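Local coordinates for protein glycerol trinitrate reductase (Agrobacterium tumefaciens, PDB 5EPD) that probably reduces nitrate esters such as glycerol trinitrate as a flavin-dependent old yellow enzyme, captured here without its FMN cofactor, at residues A[32-37]-A[241-246]; A[192-197]-A[281-286]. All blocks are in the same frame, centred on the assembly; numbering follows the deposited sequence.

Interaction 1: residues A[32-37]-A[241-246]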
ATOM      1  N   LEU A  32       3.817  17.416   0.248  1.00 45.51           N
ATOM      2  CA  LEU A  32       3.586  16.326   1.162  1.00 48.97           C
ATOM      3  C   LEU A  32       4.842  16.255   2.007  1.00 48.87           C
ATOM      4  O   LEU A  32       5.926  16.029   1.472  1.00 44.75           O
ATOM      5  CB  LEU A  32       3.380  15.025   0.383  1.00 50.22           C
ATOM      6  CG  LEU A  32       3.172  13.780   1.243  1.00 51.33           C
ATOM      7  CD1 LEU A  32       1.875  13.904   2.037  1.00 50.11           C
ATOM      8  CD2 LEU A  32       3.193  12.539   0.357  1.00 52.28           C
ATOM      9  N   GLY A  33       4.698  16.460   3.315  1.00 53.04           N
ATOM     10  CA  GLY A  33       5.841  16.504   4.216  1.00 55.79           C
ATOM     11  C   GLY A  33       6.935  17.326   3.573  1.00 58.40           C
ATOM     12  O   GLY A  33       6.713  18.482   3.191  1.00 55.74           O
ATOM     13  N   ALA A  34       8.102  16.705   3.411  1.00 62.87           N
ATOM     14  CA  ALA A  34       9.232  17.327   2.716  1.00 68.58           C
ATOM     15  C   ALA A  34       8.908  17.719   1.252  1.00 70.37           C
ATOM     16  O   ALA A  34       8.954  18.898   0.886  1.00 69.26           O
ATOM     17  CB  ALA A  34      10.448  16.401   2.765  1.00 66.80           C
ATOM     18  N   ILE A  35       8.553  16.730   0.437  1.00 68.02           N
ATOM     19  CA  ILE A  35       8.479  16.914  -1.018  1.00 67.44           C
ATOM     20  C   ILE A  35       7.343  17.806  -1.558  1.00 63.31           C
ATOM     21  O   ILE A  35       6.450  18.253  -0.830  1.00 57.52           O
ATOM     22  CB  ILE A  35       8.447  15.554  -1.749  1.00 72.91           C
ATOM     23  CG1 ILE A  35       7.127  14.816  -1.478  1.00 74.12           C
ATOM     24  CG2 ILE A  35       9.668  14.722  -1.358  1.00 77.76           C
ATOM     25  CD1 ILE A  35       7.131  13.367  -1.916  1.00 74.94           C
ATOM     26  N   THR A  36       7.434  18.060  -2.862  1.00 58.00           N
ATOM     27  CA  THR A  36       6.510  18.900  -3.602  1.00 52.36           C
ATOM     28  C   THR A  36       5.847  18.010  -4.661  1.00 47.78           C
ATOM     29  O   THR A  36       6.543  17.244  -5.352  1.00 44.17           O
ATOM     30  CB  THR A  36       7.271  20.098  -4.257  1.00 52.70           C
ATOM     31  OG1 THR A  36       6.335  21.027  -4.823  1.00 49.59           O
ATOM     32  CG2 THR A  36       8.287  19.639  -5.338  1.00 51.28           C
ATOM     33  N   LEU A  37       4.517  18.096  -4.768  1.00 42.39           N
ATOM     34  CA  LEU A  37       3.741  17.266  -5.703  1.00 40.67           C
ATOM     35  C   LEU A  37       3.189  18.121  -6.828  1.00 37.30           C
ATOM     36  O   LEU A  37       2.695  19.203  -6.576  1.00 35.42           O
ATOM     37  CB  LEU A  37       2.565  16.571  -5.003  1.00 37.92           C
ATOM     38  CG  LEU A  37       2.826  15.707  -3.766  1.00 38.97           C
ATOM     39  CD1 LEU A  37       1.545  14.989  -3.333  1.00 38.53           C
ATOM     40  CD2 LEU A  37       3.930  14.696  -4.004  1.00 37.71           C
ATOM     41  N   GLY A 241      12.761   9.507   8.956  1.00 41.55           N
ATOM     42  CA  GLY A 241      12.060  10.770   9.140  1.00 40.23           C
ATOM     43  C   GLY A 241      10.547  10.581   9.054  1.00 41.64           C
ATOM     44  O   GLY A 241      10.056   9.818   8.223  1.00 43.58           O
ATOM     45  N   PRO A 242       9.788  11.267   9.917  1.00 39.80           N
ATOM     46  CA  PRO A 242       8.327  11.223   9.808  1.00 40.50           C
ATOM     47  C   PRO A 242       7.839  11.833   8.514  1.00 42.76           C
ATOM     48  O   PRO A 242       6.764  11.464   8.016  1.00 41.89           O
ATOM     49  CB  PRO A 242       7.828  12.069  10.981  1.00 41.21           C
ATOM     50  CG  PRO A 242       9.019  12.512  11.747  1.00 40.74           C
ATOM     51  CD  PRO A 242      10.268  12.005  11.096  1.00 40.73           C
ATOM     52  N   GLU A 243       8.623  12.783   8.004  1.00 45.84           N
ATOM     53  CA  GLU A 243       8.320  13.505   6.768  1.00 46.51           C
ATOM     54  C   GLU A 243       8.505  12.643   5.502  1.00 43.46           C
ATOM     55  O   GLU A 243       8.196  13.082   4.425  1.00 45.18           O
ATOM     56  CB  GLU A 243       9.155  14.812   6.676  1.00 47.62           C
ATOM     57  CG  GLU A 243      10.595  14.692   6.117  1.00 46.91           C
ATOM     58  CD  GLU A 243      11.601  14.010   7.048  1.00 47.98           C
ATOM     59  OE1 GLU A 243      11.393  14.026   8.281  1.00 48.12           O
ATOM     60  OE2 GLU A 243      12.624  13.474   6.541  1.00 48.90           O
ATOM     61  N   ARG A 244       9.046  11.443   5.625  1.00 42.96           N
ATOM     62  CA  ARG A 244       9.040  10.499   4.517  1.00 42.47           C
ATOM     63  C   ARG A 244       8.214   9.242   4.853  1.00 42.51           C
ATOM     64  O   ARG A 244       8.242   8.258   4.102  1.00 44.36           O
ATOM     65  CB  ARG A 244      10.464  10.110   4.178  1.00 44.70           C
ATOM     66  CG  ARG A 244      11.316  11.218   3.560  1.00 47.17           C
ATOM     67  CD  ARG A 244      12.700  11.182   4.182  1.00 48.75           C
ATOM     68  NE  ARG A 244      13.796  11.012   3.233  1.00 49.03           N
ATOM     69  CZ  ARG A 244      14.938  10.378   3.505  1.00 49.38           C
ATOM     70  NH1 ARG A 244      15.150   9.792   4.687  1.00 50.48           N
ATOM     71  NH2 ARG A 244      15.877  10.303   2.574  1.00 52.03           N
ATOM     72  N   THR A 245       7.466   9.290   5.962  1.00 40.61           N
ATOM     73  CA  THR A 245       6.639   8.163   6.400  1.00 39.25           C
ATOM     74  C   THR A 245       5.138   8.443   6.222  1.00 36.79           C
ATOM     75  O   THR A 245       4.640   9.506   6.601  1.00 36.02           O
ATOM     76  CB  THR A 245       6.913   7.799   7.870  1.00 38.54           C
ATOM     77  OG1 THR A 245       8.317   7.580   8.043  1.00 39.24           O
ATOM     78  CG2 THR A 245       6.150   6.524   8.283  1.00 38.60           C
ATOM     79  N   GLY A 246       4.444   7.482   5.609  1.00 33.40           N
ATOM     80  CA  GLY A 246       2.990   7.473   5.555  1.00 30.81           C
ATOM     81  C   GLY A 246       2.534   6.102   6.011  1.00 29.68           C
ATOM     82  O   GLY A 246       3.346   5.181   6.134  1.00 28.16           O
TER
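A small surface contact, made by G33 and A34 with E243, joins a beta-hairpin to the TIM barrel where strand 245-249 begins. Strands 30-31 and 36-37 form the hairpin, and the backbone bond from L32 N to I35 O (3.0 Å) ties its turn. Facing it is the 3-10 turn 242-243, between helix 227-240 and the barrel strand. No hydrogen bond crosses: A34 N lies 3.8 Å from E243 O, so the evidence is for van der Waals packing, and only 116 Å² are buried in total. The backbones are nearest at G33 and E243, CA to CA 4.7 Å; a CB on G33 would point at the turn and clash with E243 O. Beside it, the methyl CB of A34 meets the aliphatic part of the glutamate, at CG, 3.8 Å away. With chi1 at 84°, E243 CG lies between its own N and C; a bend at chi2 then carries the carboxylate away from the hairpin. Within the turn, G241 O accepts R244 N on one face of its carbonyl plane and T245 OG1, at 2.8 Å, on the other, the hydroxyl tilted 31° from that plane.

Interaction 2: residues A[192-197]-A[281-286]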
ATOM      1  N   GLY A 192       9.896   8.285  -0.183  1.00 36.34           N
ATOM      2  CA  GLY A 192       9.403   7.921   1.141  1.00 38.66           C
ATOM      3  C   GLY A 192       8.769   6.532   1.075  1.00 37.81           C
ATOM      4  O   GLY A 192       8.859   5.852   0.046  1.00 35.94           O
ATOM      5  N   VAL A 193       8.116   6.132   2.165  1.00 35.77           N
ATOM      6  CA  VAL A 193       7.405   4.853   2.231  1.00 36.40           C
ATOM      7  C   VAL A 193       5.997   4.981   2.786  1.00 34.59           C
ATOM      8  O   VAL A 193       5.644   5.973   3.453  1.00 35.97           O
ATOM      9  CB  VAL A 193       8.129   3.833   3.121  1.00 37.43           C
ATOM     10  CG1 VAL A 193       9.534   3.571   2.586  1.00 37.36           C
ATOM     11  CG2 VAL A 193       8.157   4.318   4.572  1.00 38.47           C
ATOM     12  N   GLU A 194       5.209   3.945   2.520  1.00 31.49           N
ATOM     13  CA  GLU A 194       3.865   3.828   3.057  1.00 29.07           C
ATOM     14  C   GLU A 194       3.726   2.455   3.735  1.00 28.23           C
ATOM     15  O   GLU A 194       3.733   1.431   3.093  1.00 28.20           O
ATOM     16  CB  GLU A 194       2.822   3.977   1.954  1.00 29.54           C
ATOM     17  CG  GLU A 194       1.425   3.897   2.517  1.00 32.37           C
ATOM     18  CD  GLU A 194       0.352   4.035   1.486  1.00 33.37           C
ATOM     19  OE1 GLU A 194      -0.291   3.001   1.181  1.00 34.90           O
ATOM     20  OE2 GLU A 194       0.149   5.172   1.004  1.00 35.52           O
ATOM     21  N   VAL A 195       3.599   2.451   5.048  1.00 29.53           N
ATOM     22  CA  VAL A 195       3.407   1.225   5.825  1.00 27.59           C
ATOM     23  C   VAL A 195       2.036   0.627   5.459  1.00 27.23           C
ATOM     24  O   VAL A 195       1.003   1.316   5.556  1.00 26.82           O
ATOM     25  CB  VAL A 195       3.527   1.547   7.353  1.00 26.56           C
ATOM     26  CG1 VAL A 195       3.177   0.342   8.231  1.00 27.35           C
ATOM     27  CG2 VAL A 195       4.939   2.036   7.672  1.00 27.37           C
ATOM     28  N   HIS A 196       2.003  -0.632   5.017  1.00 26.26           N
ATOM     29  CA  HIS A 196       0.696  -1.246   4.716  1.00 26.68           C
ATOM     30  C   HIS A 196      -0.015  -1.716   6.027  1.00 27.80           C
ATOM     31  O   HIS A 196       0.219  -2.841   6.544  1.00 27.97           O
ATOM     32  CB  HIS A 196       0.822  -2.386   3.678  1.00 25.97           C
ATOM     33  CG  HIS A 196      -0.462  -2.707   2.948  1.00 24.22           C
ATOM     34  ND1 HIS A 196      -1.708  -2.284   3.377  1.00 23.28           N
ATOM     35  CD2 HIS A 196      -0.681  -3.434   1.825  1.00 23.05           C
ATOM     36  CE1 HIS A 196      -2.634  -2.714   2.538  1.00 23.73           C
ATOM     37  NE2 HIS A 196      -2.036  -3.416   1.585  1.00 23.01           N
ATOM     38  N   GLY A 197      -0.886  -0.841   6.549  1.00 26.48           N
ATOM     39  CA  GLY A 197      -1.632  -1.114   7.786  1.00 26.17           C
ATOM     40  C   GLY A 197      -3.083  -1.529   7.543  1.00 26.66           C
ATOM     41  O   GLY A 197      -3.893  -1.537   8.492  1.00 25.15           O
ATOM     42  N   TYR A 281       1.616  11.553   6.555  1.00 35.21           N
ATOM     43  CA  TYR A 281       0.252  11.323   6.087  1.00 34.61           C
ATOM     44  C   TYR A 281      -0.376  10.005   6.498  1.00 33.99           C
ATOM     45  O   TYR A 281       0.314   9.012   6.727  1.00 32.95           O
ATOM     46  CB  TYR A 281       0.192  11.446   4.554  1.00 34.11           C
ATOM     47  CG  TYR A 281       0.729  10.266   3.764  1.00 33.42           C
ATOM     48  CD1 TYR A 281      -0.016   9.103   3.613  1.00 33.27           C
ATOM     49  CD2 TYR A 281       1.968  10.337   3.125  1.00 34.88           C
ATOM     50  CE1 TYR A 281       0.466   8.035   2.861  1.00 36.11           C
ATOM     51  CE2 TYR A 281       2.453   9.283   2.352  1.00 34.38           C
ATOM     52  CZ  TYR A 281       1.699   8.133   2.224  1.00 34.11           C
ATOM     53  OH  TYR A 281       2.170   7.082   1.478  1.00 31.59           O
ATOM     54  N   ILE A 282      -1.708  10.019   6.563  1.00 33.47           N
ATOM     55  CA  ILE A 282      -2.489   8.798   6.602  1.00 33.36           C
ATOM     56  C   ILE A 282      -3.236   8.655   5.276  1.00 31.52           C
ATOM     57  O   ILE A 282      -3.636   9.636   4.648  1.00 27.54           O
ATOM     58  CB  ILE A 282      -3.469   8.719   7.811  1.00 35.82           C
ATOM     59  CG1 ILE A 282      -4.442   9.909   7.841  1.00 36.65           C
ATOM     60  CG2 ILE A 282      -2.686   8.611   9.123  1.00 37.82           C
ATOM     61  CD1 ILE A 282      -5.498   9.799   8.916  1.00 38.36           C
ATOM     62  N   HIS A 283      -3.397   7.404   4.864  1.00 32.31           N
ATOM     63  CA  HIS A 283      -4.051   7.039   3.609  1.00 31.41           C
ATOM     64  C   HIS A 283      -5.213   6.106   3.989  1.00 31.27           C
ATOM     65  O   HIS A 283      -5.011   4.962   4.424  1.00 30.83           O
ATOM     66  CB  HIS A 283      -3.018   6.336   2.709  1.00 31.21           C
ATOM     67  CG  HIS A 283      -3.514   5.976   1.345  1.00 30.90           C
ATOM     68  ND1 HIS A 283      -2.656   5.610   0.330  1.00 30.99           N
ATOM     69  CD2 HIS A 283      -4.764   5.935   0.817  1.00 31.12           C
ATOM     70  CE1 HIS A 283      -3.354   5.356  -0.765  1.00 32.40           C
ATOM     71  NE2 HIS A 283      -4.635   5.542  -0.495  1.00 33.08           N
ATOM     72  N   VAL A 284      -6.430   6.588   3.826  1.00 30.16           N
ATOM     73  CA  VAL A 284      -7.572   5.882   4.372  1.00 32.81           C
ATOM     74  C   VAL A 284      -8.431   5.327   3.241  1.00 32.57           C
ATOM     75  O   VAL A 284      -8.909   6.080   2.376  1.00 32.06           O
ATOM     76  CB  VAL A 284      -8.409   6.781   5.332  1.00 34.62           C
ATOM     77  CG1 VAL A 284      -9.581   6.003   5.932  1.00 34.78           C
ATOM     78  CG2 VAL A 284      -7.517   7.351   6.443  1.00 35.31           C
ATOM     79  N   VAL A 285      -8.592   4.000   3.267  1.00 32.30           N
ATOM     80  CA  VAL A 285      -9.503   3.282   2.403  1.00 33.49           C
ATOM     81  C   VAL A 285     -10.881   3.418   3.078  1.00 38.43           C
ATOM     82  O   VAL A 285     -11.086   2.879   4.178  1.00 39.59           O
ATOM     83  CB  VAL A 285      -9.091   1.797   2.302  1.00 31.41           C
ATOM     84  CG1 VAL A 285     -10.103   1.028   1.480  1.00 31.23           C
ATOM     85  CG2 VAL A 285      -7.677   1.653   1.722  1.00 29.76           C
ATOM     86  N   GLU A 286     -11.807   4.149   2.449  1.00 39.40           N
ATOM     87  CA  GLU A 286     -13.005   4.604   3.156  1.00 42.32           C
ATOM     88  C   GLU A 286     -14.140   3.599   3.092  1.00 40.79           C
ATOM     89  O   GLU A 286     -14.422   3.070   2.042  1.00 44.26           O
ATOM     90  CB  GLU A 286     -13.441   5.987   2.661  1.00 42.68           C
ATOM     91  CG  GLU A 286     -12.526   7.109   3.143  1.00 47.24           C
ATOM     92  CD  GLU A 286     -12.970   8.501   2.689  1.00 53.96           C
ATOM     93  OE1 GLU A 286     -13.964   8.591   1.932  1.00 55.70           O
ATOM     94  OE2 GLU A 286     -12.322   9.514   3.081  1.00 60.30           O
TER
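E194, Y281 and H283 carry this contact, and one carboxylate oxygen of the glutamate joins all three inside the TIM barrel. They form a buried polar cluster in the core of the eight-stranded barrel, linking its fourth and sixth strands across the fifth. E194 has the most surface buried here, followed by Y281 and then H283. Its CG is anti to the backbone N and the chain stays extended beyond, which spans the gap between strands 193-196 and 281-284, whose axes come no closer than 8.8 Å.

OE2 of E194 accepts two hydrogen bonds. Y281 OH donates to its anti lone pair at 2.8 Å. H283 ND1 donates from the syn side at 2.9 Å, and that bond is nearly straight, with an N-H...O angle of 164°. The oxygen lies close to the imidazole plane but the nitrogen stands somewhat out of the carboxylate plane. Both rings present an edge to OE2, near their planes, and each is turned steeply against the carboxylate, by 77° for Y281 and 86° for H283. Two donors on different sides of one oxygen should limit rotation of the carboxylate, while OE1 has a weak hydrogen bond from Q120 NE2.

The phenol is packed as well as bonded: Y281 OH sits 3.2 Å from E194 CB, so the hydroxyl lies along the base of the glutamate chain. The H283 backbone N approaches the edge of the same phenol ring, in its plane.

The strands are not sheet neighbours. Strand 245-249 runs between them, and its R248 touches both E194 and H283. On the other side of 193-196, strand 117-122 places V118 against E194 and Y281, while T310 and I312 of strand 310-313 also pack on the tyrosine.

In the fold
Strand 245-249 couples the two contacts, whose centres lie 12 Å apart. Its start belongs to interaction 1, yet it is the sheet neighbour of both strands in interaction 2: R244 O, just before the strand, and G246 N probably hydrogen-bond V193 N and V193 O, each at 2.9 Å. Y281 forms a second bridge, with CZ 3.6 Å from G246 CA and CD2 3.7 Å from L32 CD1, so the hairpin of interaction 1 packs on the buried tyrosine of interaction 2. Interaction 1 lies at the N-terminal end of the barrel strands; interaction 2 fills the barrel interior between that end and the C-terminal mouth, where old yellow enzymes bind FMN; the flavin is absent here.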